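Local structure of acetaldehyde dehydrogenase (Acetylating) (Geobacillus thermoglucosidasius, 5J78) at residues G427-T432 / P437-G442; V420-T425 / A431-K436; N101-S106 / K150-V155. The protein probably catalyses the reversible, NAD-dependent conversion of acetaldehyde and coenzyme A to acetyl-CoA. All coordinates share one frame; numbering follows the deposited sequence.

Contact 1: G427-T432 / P437-G442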
loop_
_atom_site.group_PDB
_atom_site.type_symbol
_atom_site.label_atom_id
_atom_site.label_comp_id
_atom_site.label_asym_id
_atom_site.label_seq_id
_atom_site.Cartn_x
_atom_site.Cartn_y
_atom_site.Cartn_z
ATOM N N GLY A 427 -28.201 23.696 -19.167
ATOM C CA GLY A 427 -28.644 22.480 -19.829
ATOM C C GLY A 427 -28.096 21.247 -19.129
ATOM O O GLY A 427 -28.829 20.317 -18.808
ATOM N N GLY A 428 -26.798 21.260 -18.859
ATOM C CA GLY A 428 -26.133 20.095 -18.316
ATOM C C GLY A 428 -26.768 19.650 -17.030
ATOM O O GLY A 428 -27.010 18.454 -16.825
ATOM N N ILE A 429 -27.040 20.613 -16.156
ATOM C CA ILE A 429 -27.583 20.281 -14.843
ATOM C C ILE A 429 -29.080 20.029 -14.887
ATOM O O ILE A 429 -29.657 19.667 -13.880
ATOM C CB ILE A 429 -27.295 21.402 -13.812
ATOM C CG1 ILE A 429 -28.063 22.667 -14.167
ATOM C CG2 ILE A 429 -25.779 21.645 -13.728
ATOM C CD1 ILE A 429 -27.860 23.801 -13.157
ATOM N N GLY A 430 -29.714 20.257 -16.039
ATOM C CA GLY A 430 -31.143 20.002 -16.171
ATOM C C GLY A 430 -32.070 21.149 -15.772
ATOM O O GLY A 430 -33.271 20.937 -15.575
ATOM N N ALA A 431 -31.531 22.362 -15.664
ATOM C CA ALA A 431 -32.355 23.541 -15.426
ATOM C C ALA A 431 -33.176 23.909 -16.655
ATOM O O ALA A 431 -34.377 24.143 -16.545
ATOM C CB ALA A 431 -31.468 24.734 -15.001
ATOM N N THR A 432 -32.525 23.972 -17.819
ATOM C CA THR A 432 -33.173 24.450 -19.038
ATOM C C THR A 432 -33.351 23.419 -20.167
ATOM O O THR A 432 -33.904 23.756 -21.219
ATOM C CB THR A 432 -32.391 25.660 -19.624
ATOM O OG1 THR A 432 -31.014 25.294 -19.799
ATOM C CG2 THR A 432 -32.493 26.899 -18.688
ATOM N N PRO A 437 -32.659 17.094 -12.947
ATOM C CA PRO A 437 -31.907 18.093 -12.170
ATOM C C PRO A 437 -30.886 17.469 -11.207
ATOM O O PRO A 437 -31.232 16.616 -10.372
ATOM C CB PRO A 437 -32.996 18.841 -11.387
ATOM C CG PRO A 437 -34.232 18.711 -12.264
ATOM C CD PRO A 437 -34.115 17.322 -12.893
ATOM N N SER A 438 -29.629 17.889 -11.325
ATOM C CA SER A 438 -28.566 17.273 -10.541
ATOM C C SER A 438 -27.329 18.161 -10.524
ATOM O O SER A 438 -27.078 18.911 -11.477
ATOM C CB SER A 438 -28.217 15.886 -11.125
ATOM O OG SER A 438 -27.139 15.251 -10.443
ATOM N N LEU A 439 -26.548 18.044 -9.454
ATOM C CA LEU A 439 -25.210 18.634 -9.406
ATOM C C LEU A 439 -24.114 17.564 -9.330
ATOM O O LEU A 439 -22.977 17.849 -8.958
ATOM C CB LEU A 439 -25.125 19.613 -8.212
ATOM C CG LEU A 439 -26.061 20.815 -8.405
ATOM C CD1 LEU A 439 -26.159 21.726 -7.185
ATOM C CD2 LEU A 439 -25.632 21.618 -9.608
ATOM N N THR A 440 -24.464 16.332 -9.693
ATOM C CA THR A 440 -23.502 15.241 -9.768
ATOM C C THR A 440 -23.710 14.592 -11.110
ATOM O O THR A 440 -24.615 13.770 -11.296
ATOM C CB THR A 440 -23.679 14.237 -8.639
ATOM O OG1 THR A 440 -23.349 14.879 -7.405
ATOM C CG2 THR A 440 -22.786 12.979 -8.843
ATOM N N LEU A 441 -22.874 14.994 -12.049
ATOM C CA LEU A 441 -23.045 14.632 -13.446
ATOM C C LEU A 441 -22.069 13.513 -13.779
ATOM O O LEU A 441 -20.869 13.733 -13.853
ATOM C CB LEU A 441 -22.829 15.853 -14.340
ATOM C CG LEU A 441 -24.056 16.736 -14.609
ATOM C CD1 LEU A 441 -24.772 17.051 -13.334
ATOM C CD2 LEU A 441 -23.698 18.043 -15.358
ATOM N N GLY A 442 -22.580 12.300 -13.924
ATOM C CA GLY A 442 -21.711 11.167 -14.196
ATOM C C GLY A 442 -21.222 11.201 -15.634
ATOM O O GLY A 442 -21.972 11.569 -16.536
#

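Contact 2: V420-T425 / A431-K436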
loop_
_atom_site.group_PDB
_atom_site.type_symbol
_atom_site.label_atom_id
_atom_site.label_comp_id
_atom_site.label_asym_id
_atom_site.label_seq_id
_atom_site.Cartn_x
_atom_site.Cartn_y
_atom_site.Cartn_z
ATOM N N VAL A 420 -28.602 21.166 -26.904
ATOM C CA VAL A 420 -28.939 21.867 -28.141
ATOM C C VAL A 420 -29.685 23.168 -27.833
ATOM O O VAL A 420 -30.726 23.177 -27.147
ATOM C CB VAL A 420 -29.811 20.990 -29.085
ATOM C CG1 VAL A 420 -30.037 21.695 -30.419
ATOM C CG2 VAL A 420 -29.136 19.647 -29.318
ATOM N N ASN A 421 -29.138 24.260 -28.349
ATOM C CA ASN A 421 -29.776 25.578 -28.256
ATOM C C ASN A 421 -30.148 25.935 -26.831
ATOM O O ASN A 421 -31.304 26.260 -26.534
ATOM C CB ASN A 421 -31.015 25.633 -29.152
ATOM C CG ASN A 421 -30.660 25.597 -30.641
ATOM O OD1 ASN A 421 -29.552 25.959 -31.033
ATOM N ND2 ASN A 421 -31.605 25.158 -31.471
ATOM N N ALA A 422 -29.154 25.836 -25.953
ATOM C CA ALA A 422 -29.275 26.269 -24.570
ATOM C C ALA A 422 -27.886 26.510 -24.012
ATOM O O ALA A 422 -26.879 26.117 -24.610
ATOM C CB ALA A 422 -30.036 25.234 -23.727
ATOM N N GLY A 423 -27.813 27.180 -22.873
ATOM C CA GLY A 423 -26.527 27.360 -22.230
ATOM C C GLY A 423 -26.143 26.020 -21.638
ATOM O O GLY A 423 -26.996 25.296 -21.112
ATOM N N THR A 424 -24.870 25.666 -21.714
ATOM C CA THR A 424 -24.489 24.327 -21.319
ATOM C C THR A 424 -24.455 24.190 -19.801
ATOM O O THR A 424 -24.682 23.091 -19.280
ATOM C CB THR A 424 -23.143 23.929 -21.930
ATOM O OG1 THR A 424 -22.135 24.884 -21.582
ATOM C CG2 THR A 424 -23.280 23.840 -23.453
ATOM N N THR A 425 -24.195 25.285 -19.087
ATOM C CA THR A 425 -24.274 25.243 -17.622
ATOM C C THR A 425 -25.654 24.774 -17.214
ATOM O O THR A 425 -25.805 23.790 -16.476
ATOM C CB THR A 425 -23.996 26.605 -16.965
ATOM O OG1 THR A 425 -22.619 26.937 -17.137
ATOM C CG2 THR A 425 -24.314 26.570 -15.465
ATOM N N ALA A 431 -31.531 22.362 -15.664
ATOM C CA ALA A 431 -32.355 23.541 -15.426
ATOM C C ALA A 431 -33.176 23.909 -16.655
ATOM O O ALA A 431 -34.377 24.143 -16.545
ATOM C CB ALA A 431 -31.468 24.734 -15.001
ATOM N N THR A 432 -32.525 23.972 -17.819
ATOM C CA THR A 432 -33.173 24.450 -19.038
ATOM C C THR A 432 -33.351 23.419 -20.167
ATOM O O THR A 432 -33.904 23.756 -21.219
ATOM C CB THR A 432 -32.391 25.660 -19.624
ATOM O OG1 THR A 432 -31.014 25.294 -19.799
ATOM C CG2 THR A 432 -32.493 26.899 -18.688
ATOM N N VAL A 433 -32.865 22.193 -19.977
ATOM C CA VAL A 433 -33.214 21.076 -20.870
ATOM C C VAL A 433 -33.649 19.920 -19.975
ATOM O O VAL A 433 -33.302 19.894 -18.778
ATOM C CB VAL A 433 -32.042 20.632 -21.796
ATOM C CG1 VAL A 433 -31.340 21.839 -22.451
ATOM C CG2 VAL A 433 -31.018 19.812 -21.021
ATOM N N ASN A 434 -34.395 18.965 -20.538
ATOM C CA ASN A 434 -35.002 17.908 -19.729
ATOM C C ASN A 434 -34.092 16.686 -19.524
ATOM O O ASN A 434 -34.363 15.602 -20.041
ATOM C CB ASN A 434 -36.322 17.475 -20.358
ATOM C CG ASN A 434 -37.391 18.528 -20.231
ATOM O OD1 ASN A 434 -37.544 19.139 -19.176
ATOM N ND2 ASN A 434 -38.127 18.764 -21.312
ATOM N N VAL A 435 -32.987 16.892 -18.811
ATOM C CA VAL A 435 -32.311 15.807 -18.098
ATOM C C VAL A 435 -32.616 15.993 -16.615
ATOM O O VAL A 435 -33.084 17.042 -16.221
ATOM C CB VAL A 435 -30.791 15.802 -18.372
ATOM C CG1 VAL A 435 -30.548 15.541 -19.836
ATOM C CG2 VAL A 435 -30.133 17.131 -17.978
ATOM N N LYS A 436 -32.369 14.984 -15.786
ATOM C CA LYS A 436 -32.731 15.068 -14.372
ATOM C C LYS A 436 -31.960 16.182 -13.658
ATOM O O LYS A 436 -30.742 16.219 -13.750
ATOM C CB LYS A 436 -32.458 13.735 -13.685
ATOM C CG LYS A 436 -33.363 12.622 -14.144
ATOM C CD LYS A 436 -34.806 12.857 -13.663
ATOM C CE LYS A 436 -35.737 11.731 -14.081
ATOM N NZ LYS A 436 -37.154 12.074 -13.789
HETATM O O HOH W 1 -30.229 28.014 -21.128
#

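Contact 3: N101-S106 / K150-V155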
loop_
_atom_site.group_PDB
_atom_site.type_symbol
_atom_site.label_atom_id
_atom_site.label_comp_id
_atom_site.label_asym_id
_atom_site.label_seq_id
_atom_site.Cartn_x
_atom_site.Cartn_y
_atom_site.Cartn_z
ATOM N N ASN A 101 -35.479 23.935 -5.550
ATOM C CA ASN A 101 -36.722 23.915 -6.317
ATOM C C ASN A 101 -36.739 22.852 -7.417
ATOM O O ASN A 101 -37.580 21.952 -7.374
ATOM C CB ASN A 101 -37.013 25.305 -6.911
ATOM C CG ASN A 101 -37.290 26.344 -5.834
ATOM O OD1 ASN A 101 -37.806 26.021 -4.773
ATOM N ND2 ASN A 101 -36.951 27.590 -6.101
ATOM N N ASP A 102 -35.821 22.943 -8.376
ATOM C CA ASP A 102 -35.773 21.994 -9.501
ATOM C C ASP A 102 -35.537 20.534 -9.053
ATOM O O ASP A 102 -36.209 19.621 -9.526
ATOM C CB ASP A 102 -34.689 22.400 -10.499
ATOM C CG ASP A 102 -34.955 23.765 -11.128
ATOM O OD1 ASP A 102 -35.269 24.723 -10.394
ATOM O OD2 ASP A 102 -34.873 23.868 -12.362
ATOM N N VAL A 103 -34.600 20.328 -8.142
ATOM C CA VAL A 103 -34.307 18.986 -7.649
ATOM C C VAL A 103 -35.471 18.459 -6.825
ATOM O O VAL A 103 -35.907 17.326 -7.007
ATOM C CB VAL A 103 -33.016 18.956 -6.814
ATOM C CG1 VAL A 103 -32.851 17.633 -6.110
ATOM C CG2 VAL A 103 -31.814 19.249 -7.689
ATOM N N TYR A 104 -35.983 19.282 -5.925
ATOM C CA TYR A 104 -37.139 18.906 -5.138
ATOM C C TYR A 104 -38.316 18.474 -6.017
ATOM O O TYR A 104 -38.915 17.405 -5.814
ATOM C CB TYR A 104 -37.575 20.062 -4.247
ATOM C CG TYR A 104 -38.858 19.735 -3.541
ATOM C CD1 TYR A 104 -38.881 18.802 -2.530
ATOM C CD2 TYR A 104 -40.047 20.355 -3.898
ATOM C CE1 TYR A 104 -40.063 18.475 -1.873
ATOM C CE2 TYR A 104 -41.228 20.048 -3.261
ATOM C CZ TYR A 104 -41.232 19.107 -2.242
ATOM O OH TYR A 104 -42.408 18.795 -1.608
ATOM N N ASN A 105 -38.660 19.314 -6.982
ATOM C CA ASN A 105 -39.795 19.033 -7.850
ATOM C C ASN A 105 -39.611 17.738 -8.647
ATOM O O ASN A 105 -40.580 17.046 -8.904
ATOM C CB ASN A 105 -40.036 20.231 -8.787
ATOM C CG ASN A 105 -40.690 21.403 -8.066
ATOM O OD1 ASN A 105 -41.373 21.227 -7.048
ATOM N ND2 ASN A 105 -40.499 22.598 -8.595
ATOM N N SER A 106 -38.371 17.394 -8.999
ATOM C CA SER A 106 -38.105 16.187 -9.778
ATOM C C SER A 106 -38.134 14.891 -8.951
ATOM O O SER A 106 -38.104 13.813 -9.514
ATOM C CB SER A 106 -36.744 16.282 -10.460
ATOM O OG SER A 106 -35.723 16.027 -9.522
ATOM N N LYS A 150 -27.815 16.748 -2.632
ATOM C CA LYS A 150 -27.548 15.400 -2.128
ATOM C C LYS A 150 -28.379 15.038 -0.905
ATOM O O LYS A 150 -28.809 13.882 -0.747
ATOM C CB LYS A 150 -26.057 15.243 -1.816
ATOM C CG LYS A 150 -25.214 15.181 -3.072
ATOM C CD LYS A 150 -23.743 14.884 -2.785
ATOM C CE LYS A 150 -22.982 14.730 -4.098
ATOM N NZ LYS A 150 -21.522 14.504 -3.922
ATOM N N ALA A 151 -28.611 16.004 -0.028
ATOM C CA ALA A 151 -29.404 15.720 1.165
ATOM C C ALA A 151 -30.833 15.388 0.793
ATOM O O ALA A 151 -31.409 14.450 1.343
ATOM C CB ALA A 151 -29.374 16.898 2.135
ATOM N N LEU A 152 -31.410 16.158 -0.132
ATOM C CA LEU A 152 -32.772 15.894 -0.596
ATOM C C LEU A 152 -32.899 14.488 -1.244
ATOM O O LEU A 152 -33.796 13.733 -0.905
ATOM C CB LEU A 152 -33.220 16.959 -1.595
ATOM C CG LEU A 152 -33.552 18.355 -1.054
ATOM C CD1 LEU A 152 -33.709 19.292 -2.238
ATOM C CD2 LEU A 152 -34.790 18.316 -0.167
ATOM N N ILE A 153 -32.015 14.143 -2.181
ATOM C CA ILE A 153 -32.156 12.852 -2.863
ATOM C C ILE A 153 -31.808 11.692 -1.922
ATOM O O ILE A 153 -32.383 10.614 -2.030
ATOM C CB ILE A 153 -31.291 12.749 -4.155
ATOM C CG1 ILE A 153 -29.782 12.813 -3.877
ATOM C CG2 ILE A 153 -31.703 13.819 -5.193
ATOM C CD1 ILE A 153 -28.939 12.453 -5.125
ATOM N N ALA A 154 -30.892 11.911 -0.985
ATOM C CA ALA A 154 -30.545 10.853 -0.041
ATOM C C ALA A 154 -31.692 10.556 0.905
ATOM O O ALA A 154 -32.000 9.391 1.171
ATOM C CB ALA A 154 -29.291 11.216 0.759
ATOM N N VAL A 155 -32.325 11.600 1.436
ATOM C CA VAL A 155 -33.366 11.387 2.441
ATOM C C VAL A 155 -34.656 10.874 1.787
ATOM O O VAL A 155 -35.338 10.023 2.339
ATOM C CB VAL A 155 -33.641 12.677 3.245
ATOM C CG1 VAL A 155 -34.863 12.520 4.175
ATOM C CG2 VAL A 155 -32.414 13.039 4.060
#

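Contact 1: G427-T432 / P437-G442
The flat peptide group between I429 and G430 meets P437 and S438 through its oxygen. S438 N donates to I429 O at 3.1 Å, with an N-H...O angle of 151°. The donor lies 20° from the carbonyl plane, and the CA-H of P437 reaches the same oxygen, with P437 CA 3.2 Å from I429 O. The proline ring adds only a loose contact, its CG resting 4.1 Å from G430 O, and is also covered by F98 and S106 of helix 89-107. Segment 427-432 ends helix 424-428 in a Schellman motif, in which G430 has a positive phi and its N bonds back to G427 O. Being glycine, G430 can bring its backbone close to the proline.

Beyond the turn, side-chain carbons pack on one another and on backbone carbonyl oxygens. CB of I429 sits 3.4 Å from S438 O. With CG1 of I429 held between its backbone N and carbonyl carbon (chi1 67°), the other branch, CG2, runs alongside L439 and meets its CD2 at 4.1 Å. L441 points toward the helix end and sets CD2 3.6 Å from G428 O. S438 and T440 also pack on F149 of helix 143-156. S438 forms an ST turn as well: its OG, hydrogen-bonded in addition to V455 O, accepts from T440 N at 3.0 Å.

Contact 2: V420-T425 / A431-K436
G423 and T432 are joined through a single water, which accepts from G423 N at 3.1 Å and also lies 3.1 Å from T432 OG1. The hydroxyl owes this place to its first torsion (chi1 54°), which sets OG1 between the backbone N and the carbonyl carbon of T432, facing the other segment. Direct contact comes from the methyl group of A422. Its CB points at the facing chain and touches two side chains there, CG1 of V433 at 3.9 Å and OG1 of T432 at 4.0 Å.

The setting is the loop that carries strand 415-420, the outermost strand of the parallel sheet within this chain, into helix 424-428. G423 is the N-cap, and in the first turn T424 N bonds to E276 OE2 and T424 OG1 to A274 O, the residue next to Cys273, which is oxidised to 3-sulfinoalanine. A second subunit borders the contact: V420 pairs in parallel with a strand of that chain, so that the sheet continues into the neighbouring subunit, V433 packs on its A467 and A422 on its G469. Past V433 the chain bends through an inverse gamma turn centred on N434, whose side chain bonds to R471 and N122 of the same neighbouring subunit.

With one small apolar touch and one water bridge, the two segments meet lightly, and G423 N and T432 OG1 are paired through water rather than directly.

Contact 3: N101-S106 / K150-V155
V103 carries most of the apolar contact from helix 89-107. Its CG1, anti to the backbone N (chi1 170°), extends across to helix 143-156 and meets CG2 of I153 at 4.1 Å and CD1 of L152 at 4.3 Å. CD1 of L152 also lies 4.4 Å from CB of Y104, near the root of a side chain that also packs on V62, E63 and A66 of helix 55-84. These few aliphatic groups span two nearly parallel segments whose axes are 9.9 Å apart and inclined by 11°.

Helix 143-156 is the connection of a right-handed beta-alpha-beta crossover between the parallel strands 124-138 and 160-165, as in the Rossmann-like cofactor domain of aldehyde dehydrogenases. Helix 89-107 covers the side of it turned away from K150, which packs on I161 and F163 of the sheet.

Polar interactions stay within each helix or lead elsewhere. S106 OG donates to V103 O at 2.8 Å, approaching 23° off the carbonyl plane, and S106 N adds a weak bond to that oxygen besides its regular one to D102 O. K150 NZ turns to T220 OG1, and the carboxylate of D102 binds glycerol molecules, probably from the crystallisation liquor.

All three contacts are buried, but contact 1 lies closest to the middle of the chain, its centre about 7 Å from the chain centre, against about 13 and 14 Å for contacts 2 and 3. Contacts 1 and 2 share A431 and T432 and use the two ends of helix 424-428: contact 1 its C-terminal turn, through a backbone bond, contact 2 its N-terminal side, through a water bridge and a small apolar touch. V433 and V435 pack against G427 and G428, and both contacts border the second subunit. Contact 3, purely apolar across helices, is touched by no other chain; it meets contact 1 where P437 rests on V103 and T440 on K150.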